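Side-chain contacts in ribokinase RBSK (Mycobacterium tuberculosis, PDB 3GO6), which probably phosphorylates D-ribose at O-5, using ATP and a divalent metal ion, to give D-ribose 5-phosphate: residues A[181-184]-A[185-188]; A[196-199]-A[200-204]; A[268-271]-A[272-276]. All coordinates share one frame; numbering follows the deposited sequence.

Contact 1 of 3, residues A[181-184]-A[185-188]; sequences QDRS and SLQD
From D182 the chain winds straight into the first turn of helix 183-192, where the amide of L186 bonds the carbonyl oxygen of D182 and Q187 N that of R183, both at i to i+4. D182 sits at the N-cap. With its CG anti to the backbone N (chi1 -175°), the carboxylate swings forward over the start of the helix, and OD2 takes two bonds from one residue: S185 N at 3.0 Å, on the anti side and close to the carboxylate plane, and S185 OG at 2.9 Å, from above that plane. The hydroxyl of S185 therefore adds a second grip to the usual capping bond.

On another side of the turn, the bent chain of R183 folds its guanidinium back over L186, whose CD1 lies 3.6 Å above the centre of one face. The charged end itself pairs with D205. Q187 crosses the R183 chain at about a right angle, bringing NE2 to 3.6 Å from R183 CG. L186, buried, also packs on V155, W206 and P207. This is a classic Asp N-cap, here opening the helix of the beta-alpha-beta unit that runs from strand 171-175 to strand 195-199.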
loop_
_atom_site.group_PDB
_atom_site.type_symbol
_atom_site.label_atom_id
_atom_site.label_comp_id
_atom_site.label_asym_id
_atom_site.label_seq_id
_atom_site.Cartn_x
_atom_site.Cartn_y
_atom_site.Cartn_z
ATOM N N GLN A 181 21.230 8.993 -1.817
ATOM C CA GLN A 181 20.762 10.367 -1.681
ATOM C C GLN A 181 21.766 11.400 -2.258
ATOM O O GLN A 181 22.745 11.013 -2.920
ATOM C CB GLN A 181 20.345 10.651 -0.234
ATOM C CG GLN A 181 19.144 9.784 0.236
ATOM C CD GLN A 181 18.026 9.725 -0.791
ATOM O OE1 GLN A 181 17.849 8.713 -1.490
ATOM N NE2 GLN A 181 17.263 10.805 -0.890
ATOM N N ASP A 182 21.489 12.690 -2.046
ATOM C CA ASP A 182 22.273 13.801 -2.637
ATOM C C ASP A 182 23.757 13.687 -2.269
ATOM O O ASP A 182 24.138 13.966 -1.126
ATOM C CB ASP A 182 21.709 15.155 -2.185
ATOM C CG ASP A 182 22.414 16.351 -2.860
ATOM O OD1 ASP A 182 22.031 16.717 -4.004
ATOM O OD2 ASP A 182 23.339 16.923 -2.237
ATOM N N ARG A 183 24.574 13.274 -3.239
ATOM C CA ARG A 183 25.986 12.942 -3.010
ATOM C C ARG A 183 26.818 14.059 -2.364
ATOM O O ARG A 183 27.635 13.798 -1.469
ATOM C CB ARG A 183 26.633 12.463 -4.313
ATOM C CG ARG A 183 28.070 11.947 -4.203
ATOM C CD ARG A 183 28.193 10.637 -3.426
ATOM N NE ARG A 183 26.984 9.816 -3.511
ATOM C CZ ARG A 183 26.772 8.705 -2.807
ATOM N NH1 ARG A 183 27.697 8.251 -1.963
ATOM N NH2 ARG A 183 25.623 8.050 -2.949
ATOM N N SER A 184 26.602 15.295 -2.804
ATOM C CA SER A 184 27.371 16.433 -2.292
ATOM C C SER A 184 27.067 16.715 -0.813
ATOM O O SER A 184 27.991 16.907 -0.007
ATOM C CB SER A 184 27.124 17.682 -3.155
ATOM O OG SER A 184 27.789 18.821 -2.621
ATOM N N SER A 185 25.781 16.753 -0.463
ATOM C CA SER A 185 25.361 16.875 0.937
ATOM C C SER A 185 25.822 15.681 1.768
ATOM O O SER A 185 26.180 15.835 2.930
ATOM C CB SER A 185 23.839 16.965 1.037
ATOM O OG SER A 185 23.343 18.128 0.400
ATOM N N LEU A 186 25.791 14.495 1.165
ATOM C CA LEU A 186 26.238 13.275 1.840
ATOM C C LEU A 186 27.706 13.365 2.196
ATOM O O LEU A 186 28.112 12.935 3.271
ATOM C CB LEU A 186 26.023 12.036 0.967
ATOM C CG LEU A 186 24.636 11.411 0.825
ATOM C CD1 LEU A 186 24.697 10.237 -0.154
ATOM C CD2 LEU A 186 24.057 10.970 2.182
ATOM N N GLN A 187 28.511 13.889 1.268
ATOM C CA GLN A 187 29.942 14.031 1.522
ATOM C C GLN A 187 30.211 14.988 2.674
ATOM O O GLN A 187 31.067 14.714 3.508
ATOM C CB GLN A 187 30.687 14.440 0.252
ATOM C CG GLN A 187 30.777 13.311 -0.758
ATOM C CD GLN A 187 31.060 13.806 -2.160
ATOM O OE1 GLN A 187 30.952 15.005 -2.449
ATOM N NE2 GLN A 187 31.403 12.882 -3.048
ATOM N N ASP A 188 29.454 16.084 2.736
ATOM C CA ASP A 188 29.556 17.042 3.831
ATOM C C ASP A 188 29.098 16.430 5.152
ATOM O O ASP A 188 29.706 16.666 6.181
ATOM C CB ASP A 188 28.755 18.318 3.533
ATOM C CG ASP A 188 29.368 19.152 2.400
ATOM O OD1 ASP A 188 30.530 18.889 2.014
ATOM O OD2 ASP A 188 28.679 20.063 1.888
#

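Contact 2 of 3, residues A[196-199]-A[200-204]; sequences VIAN and EHEAN
N199 and E202 form a capping box where strand 195-199 turns into helix 200-205, each side chain bonding the other residue's backbone amide. The turn is sharp: the short strand and helix segments run at 123° to each other, their axes approaching to 4.7 Å.

Among the hydrogen bonds, the first half of the box is E202 N to N199 OD1, 2.8 Å long and almost straight, with the donor nearly on the line of the amide carbonyl. The return bond runs from N199 N to E202 OE1, reached on its anti side from a point tilted out of the carboxylate plane. A backbone bond from A203 N to N199 O, 2.7 Å, closes the first helical turn. The other carboxylate oxygen, E202 OE2, is held by S177, so both ends of this buried group have partners. E200 takes no part in the box; its OE1 forms a salt bridge with R223.

The flat groups of the box also stack. N199 takes the cramped first torsion, with CG between backbone N and carbonyl carbon (chi1 68°), which folds its amide over the start of the helix; the E202 carboxylate lies against it, the two planes 17° apart.

Apolar contact is small. A198 CB points at the helix, touching E202 CB at 3.7 Å and A203 CB at 4.1 Å.

The cap lies near the active site: N199 is a predicted ATP-binding residue and also packs on G43 of the second subunit. Within the N199-E202 stack, N199 ND2 stands 3.5 Å from E202 CD.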
loop_
_atom_site.group_PDB
_atom_site.type_symbol
_atom_site.label_atom_id
_atom_site.label_comp_id
_atom_site.label_asym_id
_atom_site.label_seq_id
_atom_site.Cartn_x
_atom_site.Cartn_y
_atom_site.Cartn_z
ATOM N N VAL A 196 28.024 6.236 12.243
ATOM C CA VAL A 196 27.142 5.924 11.138
ATOM C C VAL A 196 26.661 4.499 11.320
ATOM O O VAL A 196 27.468 3.595 11.593
ATOM C CB VAL A 196 27.801 6.098 9.749
ATOM C CG1 VAL A 196 26.835 5.687 8.651
ATOM C CG2 VAL A 196 28.193 7.550 9.546
ATOM N N ILE A 197 25.342 4.319 11.195
ATOM C CA ILE A 197 24.697 3.005 11.304
ATOM C C ILE A 197 24.161 2.698 9.946
ATOM O O ILE A 197 23.448 3.515 9.348
ATOM C CB ILE A 197 23.525 3.025 12.322
ATOM C CG1 ILE A 197 24.017 3.513 13.691
ATOM C CG2 ILE A 197 22.828 1.636 12.419
ATOM C CD1 ILE A 197 22.878 4.018 14.621
ATOM N N ALA A 198 24.497 1.518 9.437
ATOM C CA ALA A 198 24.066 1.140 8.101
ATOM C C ALA A 198 24.151 -0.357 7.930
ATOM O O ALA A 198 24.970 -0.991 8.575
ATOM C CB ALA A 198 24.923 1.833 7.053
ATOM N N ASN A 199 23.306 -0.933 7.081
ATOM C CA ASN A 199 23.534 -2.329 6.681
ATOM C C ASN A 199 24.722 -2.393 5.698
ATOM O O ASN A 199 25.288 -1.350 5.349
ATOM C CB ASN A 199 22.247 -3.021 6.161
ATOM C CG ASN A 199 21.739 -2.465 4.841
ATOM O OD1 ASN A 199 22.496 -1.990 3.984
ATOM N ND2 ASN A 199 20.435 -2.556 4.654
ATOM N N GLU A 200 25.111 -3.587 5.264
ATOM C CA GLU A 200 26.304 -3.705 4.402
ATOM C C GLU A 200 26.167 -2.931 3.093
ATOM O O GLU A 200 27.078 -2.192 2.712
ATOM C CB GLU A 200 26.697 -5.174 4.157
ATOM C CG GLU A 200 27.265 -5.860 5.406
ATOM C CD GLU A 200 28.800 -5.849 5.504
ATOM O OE1 GLU A 200 29.470 -4.900 5.011
ATOM O OE2 GLU A 200 29.346 -6.809 6.094
ATOM N N HIS A 201 25.016 -3.054 2.435
ATOM C CA HIS A 201 24.760 -2.331 1.179
ATOM C C HIS A 201 24.759 -0.803 1.378
ATOM O O HIS A 201 25.404 -0.049 0.614
ATOM C CB HIS A 201 23.454 -2.825 0.533
ATOM C CG HIS A 201 22.912 -1.917 -0.529
ATOM N ND1 HIS A 201 23.416 -1.881 -1.814
ATOM C CD2 HIS A 201 21.892 -1.022 -0.501
ATOM C CE1 HIS A 201 22.741 -0.990 -2.524
ATOM N NE2 HIS A 201 21.814 -0.455 -1.749
ATOM N N GLU A 202 24.057 -0.340 2.407
ATOM C CA GLU A 202 24.069 1.088 2.748
ATOM C C GLU A 202 25.478 1.577 3.137
ATOM O O GLU A 202 25.872 2.699 2.780
ATOM C CB GLU A 202 23.075 1.382 3.885
ATOM C CG GLU A 202 21.610 1.108 3.528
ATOM C CD GLU A 202 20.692 0.934 4.758
ATOM O OE1 GLU A 202 21.199 0.753 5.896
ATOM O OE2 GLU A 202 19.444 0.962 4.560
ATOM N N ALA A 203 26.231 0.758 3.867
ATOM C CA ALA A 203 27.592 1.148 4.271
ATOM C C ALA A 203 28.510 1.361 3.054
ATOM O O ALA A 203 29.321 2.309 3.036
ATOM C CB ALA A 203 28.193 0.131 5.247
ATOM N N ASN A 204 28.366 0.499 2.043
ATOM C CA ASN A 204 29.114 0.615 0.781
ATOM C C ASN A 204 28.852 1.946 0.069
ATOM O O ASN A 204 29.751 2.502 -0.541
ATOM C CB ASN A 204 28.747 -0.516 -0.195
ATOM C CG ASN A 204 29.247 -1.879 0.251
ATOM O OD1 ASN A 204 30.180 -1.983 1.061
ATOM N ND2 ASN A 204 28.635 -2.947 -0.293
#

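Contact 3 of 3, residues A[268-271]-A[272-276]; sequences RLRA and LRRAC
R270 and R274 lie side by side, pointing the same way, with their guanidinium planes only 4° apart. They are not stacked squarely: R274 CD occupies one face of the R270 guanidinium, 3.3 Å above its centre, while R270 NH2 comes within 3.5 Å of R274 NE. R270 reaches there because its CG is anti to the backbone N and its chain stays extended to NE; R274 bends instead at chi3 (69°). Two like charges this close would probably repel on their own, but R274 forms a salt bridge with D299, and R270 NH1 bonds the neutral amide oxygen N257 OD1, which R274 NE also meets in a weak bond.

All this rides on one face of helix 265-282 of the PfkB-family ribokinase fold, whose i to i+4 bonds continue unbroken here, as from R274 N to R270 O (3.1 Å). The same helix carries C276, which binds ADP in a structure of this enzyme.

One residue back along the helix, L269 and R273 make a second i, i+4 pair of another kind. They cross obliquely, and L269 CD2 rests 3.3 Å above one face of the R273 guanidinium, offset toward its rim on the NH2 side. Both side chains also touch V233 of strand 229-233.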
loop_
_atom_site.group_PDB
_atom_site.type_symbol
_atom_site.label_atom_id
_atom_site.label_comp_id
_atom_site.label_asym_id
_atom_site.label_seq_id
_atom_site.Cartn_x
_atom_site.Cartn_y
_atom_site.Cartn_z
ATOM N N ARG A 268 31.016 2.421 24.564
ATOM C CA ARG A 268 30.611 2.144 23.186
ATOM C C ARG A 268 30.247 0.670 22.976
ATOM O O ARG A 268 29.218 0.360 22.350
ATOM C CB ARG A 268 31.677 2.600 22.187
ATOM C CG ARG A 268 31.806 4.141 22.103
ATOM C CD ARG A 268 32.750 4.537 20.978
ATOM N NE ARG A 268 34.162 4.363 21.342
ATOM C CZ ARG A 268 34.908 5.316 21.910
ATOM N NH1 ARG A 268 34.386 6.516 22.161
ATOM N NH2 ARG A 268 36.179 5.077 22.214
ATOM N N LEU A 269 31.077 -0.238 23.501
ATOM C CA LEU A 269 30.771 -1.665 23.411
ATOM C C LEU A 269 29.449 -2.018 24.116
ATOM O O LEU A 269 28.679 -2.826 23.614
ATOM C CB LEU A 269 31.937 -2.525 23.943
ATOM C CG LEU A 269 31.749 -4.048 23.931
ATOM C CD1 LEU A 269 31.591 -4.575 22.503
ATOM C CD2 LEU A 269 32.916 -4.742 24.656
ATOM N N ARG A 270 29.193 -1.414 25.274
ATOM C CA ARG A 270 27.941 -1.658 25.996
ATOM C C ARG A 270 26.726 -1.170 25.168
ATOM O O ARG A 270 25.703 -1.842 25.113
ATOM C CB ARG A 270 27.970 -0.972 27.357
ATOM C CG ARG A 270 26.716 -1.168 28.186
ATOM C CD ARG A 270 26.613 -0.117 29.302
ATOM N NE ARG A 270 25.278 -0.121 29.915
ATOM C CZ ARG A 270 24.272 0.686 29.559
ATOM N NH1 ARG A 270 24.425 1.584 28.593
ATOM N NH2 ARG A 270 23.097 0.583 30.165
ATOM N N ALA A 271 26.862 -0.013 24.520
ATOM C CA ALA A 271 25.792 0.512 23.653
ATOM C C ALA A 271 25.525 -0.464 22.512
ATOM O O ALA A 271 24.370 -0.774 22.195
ATOM C CB ALA A 271 26.190 1.897 23.108
ATOM N N LEU A 272 26.596 -0.944 21.883
ATOM C CA LEU A 272 26.487 -1.924 20.779
ATOM C C LEU A 272 25.810 -3.231 21.192
ATOM O O LEU A 272 24.940 -3.737 20.469
ATOM C CB LEU A 272 27.861 -2.186 20.134
ATOM C CG LEU A 272 28.525 -1.011 19.385
ATOM C CD1 LEU A 272 30.037 -1.206 19.281
ATOM C CD2 LEU A 272 27.926 -0.826 17.976
ATOM N N ARG A 273 26.192 -3.762 22.361
ATOM C CA ARG A 273 25.563 -4.981 22.897
ATOM C C ARG A 273 24.064 -4.793 23.123
ATOM O O ARG A 273 23.270 -5.663 22.776
ATOM C CB ARG A 273 26.242 -5.444 24.194
ATOM C CG ARG A 273 27.572 -6.142 23.915
ATOM C CD ARG A 273 28.411 -6.363 25.165
ATOM N NE ARG A 273 29.649 -7.053 24.803
ATOM C CZ ARG A 273 30.703 -7.234 25.604
ATOM N NH1 ARG A 273 30.702 -6.759 26.845
ATOM N NH2 ARG A 273 31.770 -7.897 25.151
ATOM N N ARG A 274 23.693 -3.668 23.722
ATOM C CA ARG A 274 22.291 -3.388 24.017
ATOM C C ARG A 274 21.492 -3.204 22.726
ATOM O O ARG A 274 20.386 -3.711 22.606
ATOM C CB ARG A 274 22.183 -2.163 24.924
ATOM C CG ARG A 274 22.697 -2.463 26.354
ATOM C CD ARG A 274 22.615 -1.275 27.298
ATOM N NE ARG A 274 21.227 -0.959 27.612
ATOM C CZ ARG A 274 20.471 -1.621 28.488
ATOM N NH1 ARG A 274 20.971 -2.657 29.165
ATOM N NH2 ARG A 274 19.202 -1.253 28.678
ATOM N N ALA A 275 22.067 -2.488 21.763
ATOM C CA ALA A 275 21.401 -2.253 20.480
ATOM C C ALA A 275 21.206 -3.581 19.742
ATOM O O ALA A 275 20.131 -3.836 19.173
ATOM C CB ALA A 275 22.196 -1.224 19.623
ATOM N N CYS A 276 22.222 -4.450 19.791
ATOM C CA CYS A 276 22.125 -5.779 19.161
ATOM C C CYS A 276 21.017 -6.614 19.798
ATOM O O CYS A 276 20.217 -7.226 19.086
ATOM C CB CYS A 276 23.468 -6.538 19.215
ATOM S SG CYS A 276 24.628 -6.045 17.941
#

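How the contacts relate
Contacts 1 and 2 are successive in the chain, helix 183-192 leading into strand 195-199, and their centres lie 15 Å apart. Each is a helix start with an acidic or amide side chain at the N-cap, but contact 1 is at the surface, where the cap is answered by a serine, whereas contact 2 is partly buried near the ribose site and closes a reciprocal box. Contact 3 lies about 17 Å from contact 2, centre to centre, inside helix 265-282; it has no cap, and its side chains meet through guanidinium faces. Contact 1 shares that theme in R183 over L186. Contact 3 is the most buried, yet carries paired arginines: R274 has a carboxylate partner in D299, the exposed R270 a neutral amide, N257.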